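Local coordinates for protein inositol dehydrogenase (Lactobacillus casei, PDB 4MKX) that probably oxidises scyllo-inositol with NAD as cofactor, as a tetrameric sugar-alcohol dehydrogenase of the Gfo/Idh/MocA family, at residues Lys134-Phe143 with Asn321-Gly331; Lys209-Asn220 with Leu232-Asp243. One frame throughout, in Å; residues are numbered along the deposited sequence.

Contact 1. Residues Lys134-Phe143 with Asn321-Gly331; sequences KFQLGFMRRF and NQDVGITAEDG
Strand 135-137 meets the 321-331 segment through water rather than direct backbone pairing: water 1 donates to Phe135 O and accepts from Ile326 N, while water 2 joins Phe135 N to Asp323 OD1. The direct polar grip lies at one end, where Lys134 NZ donates to Asn321 OD1 at 3.1 Å, in the carbonyl plane, and forms a salt bridge with Asp323 OD1 at 3.6 Å; a lysine suits the place because its long chain carries the charge from a buried backbone out to these exposed residues. Ile326 fills the middle. With chi1 at -55°, CG1 stands beside the backbone N and CG2 anti to it, which parts the branches: CG2 lies 3.8 Å from Phe139 CD2 at the ring edge, whereas CD1 reaches Phe143 CE1 at 3.7 Å, again edge-on. Val324 CG1 meets Phe143 CZ in the ring plane. Glycine suits position 331, since a CB there would run into Leu137 CD1. Thr327 and Asp330 close a capping box. Asp330 holds Arg142 by a long salt bridge, though Arg204 and Asp201 are their stronger respective partners. The contact lays the lead-in to helix 328-347 along the outer edge of strand 135-137 in the parallel Rossmann sheet, between helices 117-128, 197-207 and 304-319.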
loop_
_atom_site.group_PDB
_atom_site.type_symbol
_atom_site.label_atom_id
_atom_site.label_comp_id
_atom_site.label_asym_id
_atom_site.label_seq_id
_atom_site.Cartn_x
_atom_site.Cartn_y
_atom_site.Cartn_z
ATOM N N LYS A 134 39.951 -17.086 5.066
ATOM C CA LYS A 134 38.693 -16.373 5.192
ATOM C C LYS A 134 37.775 -17.085 6.171
ATOM O O LYS A 134 37.678 -18.314 6.156
ATOM C CB LYS A 134 38.013 -16.289 3.822
ATOM C CG LYS A 134 38.825 -15.542 2.777
ATOM C CD LYS A 134 39.216 -14.164 3.279
ATOM C CE LYS A 134 40.202 -13.497 2.338
ATOM N NZ LYS A 134 40.904 -12.355 2.990
ATOM N N PHE A 135 37.081 -16.318 7.012
ATOM C CA PHE A 135 36.041 -16.890 7.859
ATOM C C PHE A 135 34.808 -16.007 7.745
ATOM O O PHE A 135 34.902 -14.793 7.910
ATOM C CB PHE A 135 36.483 -16.971 9.327
ATOM C CG PHE A 135 35.373 -17.341 10.258
ATOM C CD1 PHE A 135 34.946 -18.657 10.363
ATOM C CD2 PHE A 135 34.733 -16.364 11.006
ATOM C CE1 PHE A 135 33.893 -18.997 11.204
ATOM C CE2 PHE A 135 33.685 -16.690 11.846
ATOM C CZ PHE A 135 33.269 -18.010 11.954
ATOM N N GLN A 136 33.662 -16.618 7.447
ATOM C CA GLN A 136 32.435 -15.861 7.226
ATOM C C GLN A 136 31.254 -16.543 7.896
ATOM O O GLN A 136 31.051 -17.752 7.739
ATOM C CB GLN A 136 32.186 -15.708 5.716
ATOM C CG GLN A 136 31.021 -14.786 5.358
ATOM C CD GLN A 136 30.937 -14.518 3.871
ATOM O OE1 GLN A 136 31.953 -14.476 3.175
ATOM N NE2 GLN A 136 29.720 -14.350 3.367
ATOM N N LEU A 137 30.463 -15.759 8.636
ATOM C CA LEU A 137 29.241 -16.259 9.259
ATOM C C LEU A 137 28.018 -15.932 8.413
ATOM O O LEU A 137 27.954 -14.857 7.825
ATOM C CB LEU A 137 29.068 -15.634 10.640
ATOM C CG LEU A 137 29.955 -16.298 11.678
ATOM C CD1 LEU A 137 30.103 -15.391 12.894
ATOM C CD2 LEU A 137 29.338 -17.628 12.059
ATOM N N GLY A 138 27.051 -16.850 8.376
ATOM C CA GLY A 138 25.890 -16.703 7.498
ATOM C C GLY A 138 24.799 -15.726 7.924
ATOM O O GLY A 138 23.617 -16.078 7.937
ATOM N N PHE A 139 25.173 -14.498 8.258
ATOM C CA PHE A 139 24.166 -13.465 8.524
ATOM C C PHE A 139 23.668 -12.887 7.196
ATOM O O PHE A 139 24.107 -11.817 6.758
ATOM C CB PHE A 139 24.750 -12.378 9.434
ATOM C CG PHE A 139 24.975 -12.838 10.852
ATOM C CD1 PHE A 139 23.953 -13.447 11.559
ATOM C CD2 PHE A 139 26.218 -12.695 11.460
ATOM C CE1 PHE A 139 24.148 -13.887 12.864
ATOM C CE2 PHE A 139 26.423 -13.131 12.764
ATOM C CZ PHE A 139 25.384 -13.729 13.465
ATOM N N MET A 140 22.751 -13.606 6.546
ATOM C CA MET A 140 22.420 -13.300 5.160
ATOM C C MET A 140 21.652 -11.995 4.975
ATOM O O MET A 140 21.645 -11.445 3.876
ATOM C CB MET A 140 21.679 -14.463 4.488
ATOM C CG MET A 140 20.202 -14.609 4.841
ATOM S SD MET A 140 19.939 -15.130 6.546
ATOM C CE MET A 140 18.171 -15.345 6.571
ATOM N N ARG A 141 21.032 -11.476 6.026
ATOM C CA ARG A 141 20.282 -10.231 5.864
ATOM C C ARG A 141 21.203 -9.081 5.477
ATOM O O ARG A 141 20.788 -8.144 4.805
ATOM C CB ARG A 141 19.500 -9.895 7.128
ATOM C CG ARG A 141 18.445 -10.932 7.451
ATOM C CD ARG A 141 17.529 -10.405 8.520
ATOM N NE ARG A 141 16.718 -11.474 9.078
ATOM C CZ ARG A 141 15.916 -11.315 10.125
ATOM N NH1 ARG A 141 15.818 -10.129 10.704
ATOM N NH2 ARG A 141 15.231 -12.355 10.593
ATOM N N ARG A 142 22.479 -9.182 5.838
ATOM C CA ARG A 142 23.431 -8.170 5.407
ATOM C C ARG A 142 23.617 -8.144 3.895
ATOM O O ARG A 142 24.143 -7.169 3.360
ATOM C CB ARG A 142 24.789 -8.374 6.079
ATOM C CG ARG A 142 24.737 -8.252 7.592
ATOM C CD ARG A 142 26.136 -8.083 8.106
ATOM N NE ARG A 142 26.221 -8.163 9.555
ATOM C CZ ARG A 142 27.259 -7.704 10.237
ATOM N NH1 ARG A 142 28.262 -7.142 9.580
ATOM N NH2 ARG A 142 27.287 -7.793 11.561
ATOM N N PHE A 143 23.192 -9.205 3.206
ATOM C CA PHE A 143 23.309 -9.256 1.748
ATOM C C PHE A 143 21.994 -9.080 1.015
ATOM O O PHE A 143 21.956 -9.089 -0.211
ATOM C CB PHE A 143 23.965 -10.572 1.326
ATOM C CG PHE A 143 25.385 -10.674 1.769
ATOM C CD1 PHE A 143 25.693 -11.174 3.020
ATOM C CD2 PHE A 143 26.407 -10.233 0.944
ATOM C CE1 PHE A 143 27.007 -11.255 3.440
ATOM C CE2 PHE A 143 27.720 -10.309 1.362
ATOM C CZ PHE A 143 28.012 -10.818 2.609
ATOM N N ASN A 321 41.130 -12.066 -2.282
ATOM C CA ASN A 321 41.780 -11.871 -0.987
ATOM C C ASN A 321 41.294 -10.625 -0.251
ATOM O O ASN A 321 42.097 -9.822 0.223
ATOM C CB ASN A 321 43.305 -11.845 -1.150
ATOM C CG ASN A 321 44.041 -12.068 0.160
ATOM O OD1 ASN A 321 43.428 -12.280 1.207
ATOM N ND2 ASN A 321 45.370 -12.031 0.103
ATOM N N GLN A 322 39.976 -10.464 -0.171
ATOM C CA GLN A 322 39.386 -9.369 0.593
ATOM C C GLN A 322 38.508 -9.897 1.724
ATOM O O GLN A 322 37.879 -10.945 1.592
ATOM C CB GLN A 322 38.593 -8.428 -0.325
ATOM C CG GLN A 322 37.625 -7.463 0.388
ATOM C CD GLN A 322 38.294 -6.497 1.379
ATOM O OE1 GLN A 322 39.517 -6.489 1.557
ATOM N NE2 GLN A 322 37.477 -5.677 2.028
ATOM N N ASP A 323 38.486 -9.182 2.845
ATOM C CA ASP A 323 37.625 -9.555 3.960
ATOM C C ASP A 323 36.220 -8.979 3.801
ATOM O O ASP A 323 36.046 -7.827 3.404
ATOM C CB ASP A 323 38.249 -9.142 5.298
ATOM C CG ASP A 323 39.483 -9.962 5.643
ATOM O OD1 ASP A 323 39.331 -11.168 5.945
ATOM O OD2 ASP A 323 40.602 -9.403 5.616
ATOM N N VAL A 324 35.224 -9.805 4.106
ATOM C CA VAL A 324 33.820 -9.451 3.924
ATOM C C VAL A 324 33.302 -8.601 5.089
ATOM O O VAL A 324 32.389 -7.785 4.928
ATOM C CB VAL A 324 32.972 -10.734 3.705
ATOM C CG1 VAL A 324 31.498 -10.491 3.952
ATOM C CG2 VAL A 324 33.199 -11.281 2.295
ATOM N N GLY A 325 33.899 -8.777 6.261
ATOM C CA GLY A 325 33.586 -7.909 7.385
ATOM C C GLY A 325 32.588 -8.470 8.381
ATOM O O GLY A 325 32.073 -7.741 9.229
ATOM N N ILE A 326 32.307 -9.764 8.275
ATOM C CA ILE A 326 31.480 -10.446 9.260
ATOM C C ILE A 326 32.384 -11.364 10.076
ATOM O O ILE A 326 32.887 -12.372 9.569
ATOM C CB ILE A 326 30.360 -11.260 8.592
ATOM C CG1 ILE A 326 29.522 -10.360 7.682
ATOM C CG2 ILE A 326 29.477 -11.913 9.644
ATOM C CD1 ILE A 326 28.505 -11.110 6.844
ATOM N N THR A 327 32.591 -11.015 11.341
ATOM C CA THR A 327 33.633 -11.662 12.140
ATOM C C THR A 327 33.115 -12.641 13.174
ATOM O O THR A 327 31.912 -12.734 13.420
ATOM C CB THR A 327 34.480 -10.615 12.877
ATOM O OG1 THR A 327 33.684 -9.991 13.891
ATOM C CG2 THR A 327 34.959 -9.566 11.906
ATOM N N ALA A 328 34.041 -13.359 13.796
ATOM C CA ALA A 328 33.712 -14.260 14.883
ATOM C C ALA A 328 33.099 -13.462 16.023
ATOM O O ALA A 328 32.295 -13.990 16.783
ATOM C CB ALA A 328 34.951 -14.983 15.359
ATOM N N GLU A 329 33.489 -12.196 16.131
ATOM C CA GLU A 329 32.977 -11.323 17.185
ATOM C C GLU A 329 31.507 -11.001 16.960
ATOM O O GLU A 329 30.742 -10.894 17.914
ATOM C CB GLU A 329 33.776 -10.020 17.258
ATOM C CG GLU A 329 33.312 -9.054 18.365
ATOM C CD GLU A 329 33.654 -9.542 19.766
ATOM O OE1 GLU A 329 34.530 -10.419 19.896
ATOM O OE2 GLU A 329 33.049 -9.050 20.742
ATOM N N ASP A 330 31.114 -10.821 15.703
ATOM C CA ASP A 330 29.697 -10.632 15.407
ATOM C C ASP A 330 28.946 -11.883 15.828
ATOM O O ASP A 330 27.823 -11.817 16.329
ATOM C CB ASP A 330 29.494 -10.359 13.917
ATOM C CG ASP A 330 30.060 -9.026 13.491
ATOM O OD1 ASP A 330 29.869 -8.041 14.228
ATOM O OD2 ASP A 330 30.700 -8.951 12.422
ATOM N N GLY A 331 29.577 -13.036 15.638
ATOM C CA GLY A 331 29.003 -14.289 16.083
ATOM C C GLY A 331 28.885 -14.413 17.590
ATOM O O GLY A 331 27.836 -14.807 18.104
HETATM O O HOH W 1 33.519 -12.295 6.755
HETATM O O HOH W 2 38.024 -13.395 7.000
HETATM O O HOH W 3 29.125 -5.778 12.954
#

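Contact 2. Residues Lys209-Asn220 with Leu232-Asp243; sequences KEIDKVWAIGLN and LETGAALMQLED
Lys209 lies across the end of the 232-243 segment and touches two acids on its way out. Its CB comes 3.4 Å from Glu242 OE2; CG stands farther off, between that oxygen and Asp243 OD1; CD passes 3.2 Å from Asp243 OD1, CE moves on to Asp243 OD2, and NZ closes a salt bridge with Asp243 OD2 at 2.9 Å. Extended beyond CG, the chain carries NZ out to Asp243; the ammonium meets OD2 on the syn side, 30° out of the carboxylate plane. NZ also pairs with Asp161, and Asp243 OD2 with Arg221 of the second subunit; a methionine in its place would probably cost Asp243 OD2 and Asp161 a positive partner.

Beyond this end the strands pair antiparallel. A classic beta bulge sets Asp212 and Lys213 against Gln240, whose carbonyl O accepts from both backbone nitrogens. On the face bearing Val214, Ala216, Ala237 and Met239, Met239 runs alongside Val214, its CG 3.6 Å from Val214 CG1. Glycine suits position 218, because a CB would strike Leu232 CD2, which sits 3.5 Å from Leu219 N. At the far end Asn220 OD1 accepts from Glu233 N at 2.7 Å, a short bond but bent at the hydrogen (134°), while its ND2 is held by Asp227.

Leu341 of helix 328-347 packs on Val214 and Ala237. The other face turns to the second subunit, where Trp215 packs on its counterpart and Gln240 OE1 bonds to Asn348 of the second subunit. Neighbouring strands joined in this way, with helices on one face and a partner subunit on the other, are typical of the open mixed sheet of the Gfo/Idh/MocA C-terminal domain.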
loop_
_atom_site.group_PDB
_atom_site.type_symbol
_atom_site.label_atom_id
_atom_site.label_comp_id
_atom_site.label_asym_id
_atom_site.label_seq_id
_atom_site.Cartn_x
_atom_site.Cartn_y
_atom_site.Cartn_z
ATOM N N LYS A 209 26.538 -0.264 17.689
ATOM C CA LYS A 209 26.524 -0.232 19.147
ATOM C C LYS A 209 26.222 -1.619 19.720
ATOM O O LYS A 209 25.732 -2.491 18.996
ATOM C CB LYS A 209 25.490 0.808 19.615
ATOM C CG LYS A 209 25.548 2.136 18.829
ATOM C CD LYS A 209 24.262 2.990 18.962
ATOM C CE LYS A 209 24.286 4.232 18.049
ATOM N NZ LYS A 209 23.038 5.080 18.122
ATOM N N GLU A 210 26.530 -1.839 21.003
ATOM C CA GLU A 210 26.241 -3.121 21.657
ATOM C C GLU A 210 24.981 -3.034 22.527
ATOM O O GLU A 210 24.558 -1.946 22.906
ATOM C CB GLU A 210 27.393 -3.590 22.551
ATOM C CG GLU A 210 28.721 -3.860 21.846
ATOM C CD GLU A 210 28.596 -4.771 20.646
ATOM O OE1 GLU A 210 27.907 -5.818 20.735
ATOM O OE2 GLU A 210 29.221 -4.443 19.610
ATOM N N ILE A 211 24.413 -4.194 22.848
ATOM C CA ILE A 211 23.216 -4.269 23.699
ATOM C C ILE A 211 23.629 -4.362 25.169
ATOM O O ILE A 211 24.450 -5.208 25.533
ATOM C CB ILE A 211 22.351 -5.486 23.331
ATOM C CG1 ILE A 211 21.870 -5.369 21.876
ATOM C CG2 ILE A 211 21.166 -5.617 24.282
ATOM C CD1 ILE A 211 21.634 -6.693 21.188
ATOM N N ASP A 212 23.043 -3.505 26.008
ATOM C CA ASP A 212 23.417 -3.431 27.423
ATOM C C ASP A 212 22.534 -4.308 28.299
ATOM O O ASP A 212 23.005 -5.254 28.918
ATOM C CB ASP A 212 23.377 -1.986 27.917
ATOM C CG ASP A 212 23.880 -1.842 29.349
ATOM O OD1 ASP A 212 24.727 -2.659 29.768
ATOM O OD2 ASP A 212 23.432 -0.913 30.044
ATOM N N LYS A 213 21.243 -3.995 28.370
ATOM C CA LYS A 213 20.369 -4.817 29.188
ATOM C C LYS A 213 19.060 -5.121 28.485
ATOM O O LYS A 213 18.637 -4.370 27.611
ATOM C CB LYS A 213 20.128 -4.190 30.563
ATOM C CG LYS A 213 19.623 -2.776 30.524
ATOM C CD LYS A 213 19.479 -2.221 31.945
ATOM C CE LYS A 213 20.830 -1.917 32.554
ATOM N NZ LYS A 213 20.727 -1.548 33.994
ATOM N N VAL A 214 18.460 -6.244 28.855
ATOM C CA VAL A 214 17.279 -6.761 28.176
ATOM C C VAL A 214 16.264 -7.310 29.169
ATOM O O VAL A 214 16.609 -7.739 30.277
ATOM C CB VAL A 214 17.647 -7.911 27.205
ATOM C CG1 VAL A 214 18.707 -7.464 26.211
ATOM C CG2 VAL A 214 18.138 -9.127 27.968
ATOM N N TRP A 215 14.998 -7.277 28.775
ATOM C CA TRP A 215 13.956 -8.018 29.469
ATOM C C TRP A 215 13.174 -8.704 28.368
ATOM O O TRP A 215 12.963 -8.118 27.313
ATOM C CB TRP A 215 13.045 -7.077 30.271
ATOM C CG TRP A 215 11.954 -7.778 31.045
ATOM C CD1 TRP A 215 12.047 -8.972 31.710
ATOM C CD2 TRP A 215 10.608 -7.320 31.232
ATOM N NE1 TRP A 215 10.842 -9.279 32.298
ATOM C CE2 TRP A 215 9.937 -8.291 32.005
ATOM C CE3 TRP A 215 9.904 -6.191 30.805
ATOM C CZ2 TRP A 215 8.599 -8.153 32.383
ATOM C CZ3 TRP A 215 8.571 -6.054 31.178
ATOM C CH2 TRP A 215 7.932 -7.032 31.960
ATOM N N ALA A 216 12.775 -9.947 28.596
ATOM C CA ALA A 216 12.027 -10.700 27.605
ATOM C C ALA A 216 10.897 -11.434 28.290
ATOM O O ALA A 216 11.045 -11.954 29.414
ATOM C CB ALA A 216 12.931 -11.680 26.849
ATOM N N ILE A 217 9.755 -11.456 27.620
ATOM C CA ILE A 217 8.595 -12.190 28.094
ATOM C C ILE A 217 8.044 -13.034 26.956
ATOM O O ILE A 217 8.414 -12.861 25.800
ATOM C CB ILE A 217 7.489 -11.258 28.651
ATOM C CG1 ILE A 217 6.954 -10.312 27.574
ATOM C CG2 ILE A 217 7.999 -10.450 29.839
ATOM C CD1 ILE A 217 5.898 -9.331 28.130
ATOM N N GLY A 218 7.169 -13.965 27.280
ATOM C CA GLY A 218 6.657 -14.845 26.259
ATOM C C GLY A 218 5.456 -15.604 26.732
ATOM O O GLY A 218 5.103 -15.567 27.914
ATOM N N LEU A 219 4.848 -16.327 25.808
ATOM C CA LEU A 219 3.542 -16.883 26.039
ATOM C C LEU A 219 3.382 -18.066 25.114
ATOM O O LEU A 219 3.864 -18.045 23.978
ATOM C CB LEU A 219 2.503 -15.800 25.722
ATOM C CG LEU A 219 0.994 -16.013 25.817
ATOM C CD1 LEU A 219 0.578 -16.310 27.246
ATOM C CD2 LEU A 219 0.287 -14.759 25.303
ATOM N N ASN A 220 2.725 -19.107 25.601
ATOM C CA ASN A 220 2.305 -20.206 24.741
ATOM C C ASN A 220 0.779 -20.349 24.652
ATOM O O ASN A 220 0.211 -21.347 25.100
ATOM C CB ASN A 220 2.942 -21.496 25.215
ATOM C CG ASN A 220 4.431 -21.500 25.003
ATOM O OD1 ASN A 220 4.907 -21.123 23.931
ATOM N ND2 ASN A 220 5.181 -21.899 26.025
ATOM N N LEU A 232 8.852 -21.589 23.452
ATOM C CA LEU A 232 7.945 -20.448 23.356
ATOM C C LEU A 232 7.401 -20.364 21.959
ATOM O O LEU A 232 8.138 -20.577 20.993
ATOM C CB LEU A 232 8.677 -19.139 23.661
ATOM C CG LEU A 232 8.883 -18.749 25.117
ATOM C CD1 LEU A 232 9.769 -17.518 25.213
ATOM C CD2 LEU A 232 7.536 -18.506 25.780
ATOM N N GLU A 233 6.120 -20.033 21.841
ATOM C CA GLU A 233 5.530 -19.804 20.529
ATOM C C GLU A 233 5.611 -18.332 20.119
ATOM O O GLU A 233 5.748 -18.028 18.938
ATOM C CB GLU A 233 4.084 -20.289 20.493
ATOM C CG GLU A 233 3.145 -19.438 21.285
ATOM C CD GLU A 233 1.711 -19.852 21.120
ATOM O OE1 GLU A 233 1.464 -21.074 21.004
ATOM O OE2 GLU A 233 0.841 -18.954 21.123
ATOM N N THR A 234 5.505 -17.419 21.084
ATOM C CA THR A 234 5.695 -15.992 20.813
ATOM C C THR A 234 6.425 -15.370 21.981
ATOM O O THR A 234 6.131 -15.675 23.137
ATOM C CB THR A 234 4.361 -15.231 20.638
ATOM O OG1 THR A 234 3.476 -15.988 19.809
ATOM C CG2 THR A 234 4.605 -13.870 19.991
ATOM N N GLY A 235 7.376 -14.492 21.686
ATOM C CA GLY A 235 8.077 -13.785 22.731
ATOM C C GLY A 235 8.353 -12.374 22.291
ATOM O O GLY A 235 8.402 -12.068 21.096
ATOM N N ALA A 236 8.519 -11.497 23.261
ATOM C CA ALA A 236 8.834 -10.125 22.977
ATOM C C ALA A 236 9.928 -9.672 23.922
ATOM O O ALA A 236 10.047 -10.176 25.043
ATOM C CB ALA A 236 7.588 -9.255 23.137
ATOM N N ALA A 237 10.718 -8.707 23.474
ATOM C CA ALA A 237 11.809 -8.211 24.284
ATOM C C ALA A 237 12.010 -6.726 24.106
ATOM O O ALA A 237 11.793 -6.168 23.020
ATOM C CB ALA A 237 13.096 -8.964 23.940
ATOM N N LEU A 238 12.449 -6.078 25.182
ATOM C CA LEU A 238 12.848 -4.688 25.116
ATOM C C LEU A 238 14.320 -4.641 25.506
ATOM O O LEU A 238 14.737 -5.317 26.439
ATOM C CB LEU A 238 12.021 -3.856 26.091
ATOM C CG LEU A 238 12.293 -2.361 26.138
ATOM C CD1 LEU A 238 12.030 -1.711 24.784
ATOM C CD2 LEU A 238 11.413 -1.759 27.238
ATOM N N MET A 239 15.097 -3.858 24.777
ATOM C CA MET A 239 16.541 -3.834 24.972
ATOM C C MET A 239 17.020 -2.402 25.013
ATOM O O MET A 239 16.569 -1.550 24.248
ATOM C CB MET A 239 17.233 -4.588 23.833
ATOM C CG MET A 239 16.685 -5.975 23.633
ATOM S SD MET A 239 17.716 -6.974 22.553
ATOM C CE MET A 239 17.620 -5.999 21.070
ATOM N N GLN A 240 17.955 -2.133 25.915
ATOM C CA GLN A 240 18.549 -0.826 25.990
ATOM C C GLN A 240 19.984 -1.023 25.546
ATOM O O GLN A 240 20.681 -1.894 26.072
ATOM C CB GLN A 240 18.533 -0.353 27.434
ATOM C CG GLN A 240 18.962 1.076 27.633
ATOM C CD GLN A 240 18.594 1.550 29.036
ATOM O OE1 GLN A 240 18.917 0.887 30.025
ATOM N NE2 GLN A 240 17.897 2.668 29.121
ATOM N N LEU A 241 20.408 -0.236 24.567
ATOM C CA LEU A 241 21.771 -0.377 24.047
ATOM C C LEU A 241 22.702 0.543 24.838
ATOM O O LEU A 241 22.243 1.316 25.680
ATOM C CB LEU A 241 21.809 -0.055 22.558
ATOM C CG LEU A 241 21.403 -1.157 21.569
ATOM C CD1 LEU A 241 20.022 -1.754 21.835
ATOM C CD2 LEU A 241 21.485 -0.619 20.146
ATOM N N GLU A 242 24.004 0.464 24.565
ATOM C CA GLU A 242 25.004 1.180 25.365
ATOM C C GLU A 242 24.837 2.701 25.439
ATOM O O GLU A 242 25.228 3.319 26.435
ATOM C CB GLU A 242 26.414 0.842 24.868
ATOM C CG GLU A 242 26.779 1.559 23.585
ATOM C CD GLU A 242 28.064 1.050 22.982
ATOM O OE1 GLU A 242 28.960 0.623 23.748
ATOM O OE2 GLU A 242 28.168 1.069 21.736
ATOM N N ASP A 243 24.269 3.311 24.400
ATOM C CA ASP A 243 24.094 4.759 24.371
ATOM C C ASP A 243 22.645 5.151 24.642
ATOM O O ASP A 243 22.225 6.260 24.318
ATOM C CB ASP A 243 24.516 5.321 23.020
ATOM C CG ASP A 243 23.639 4.827 21.897
ATOM O OD1 ASP A 243 23.292 3.623 21.927
ATOM O OD2 ASP A 243 23.298 5.637 21.007
HETATM O O HOH W 4 22.826 1.519 28.568
HETATM O O HOH W 5 1.950 -16.673 22.031
#

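The two contacts lie about 24 Å apart between centres, and contact 2 is nested along the chain inside the loop that contact 1 closes. Contact 1 is partly buried and joins the Rossmann sheet's edge to a late segment through waters, with Ile326, Val324 and Leu137 set against aromatic rings and backbone and charged pairs at both ends. Contact 2 is more deeply buried and rests chiefly on regular backbone hydrogen bonding, its cross-segment salt bridge at one end. No other chain touches contact 1, whereas contact 2 helps form a subunit interface. Helix 328-347 serves both: it begins in contact 1 and farther along packs on the sheet of contact 2. Arg204 also bears on both, pairing with Asp330 and Glu210.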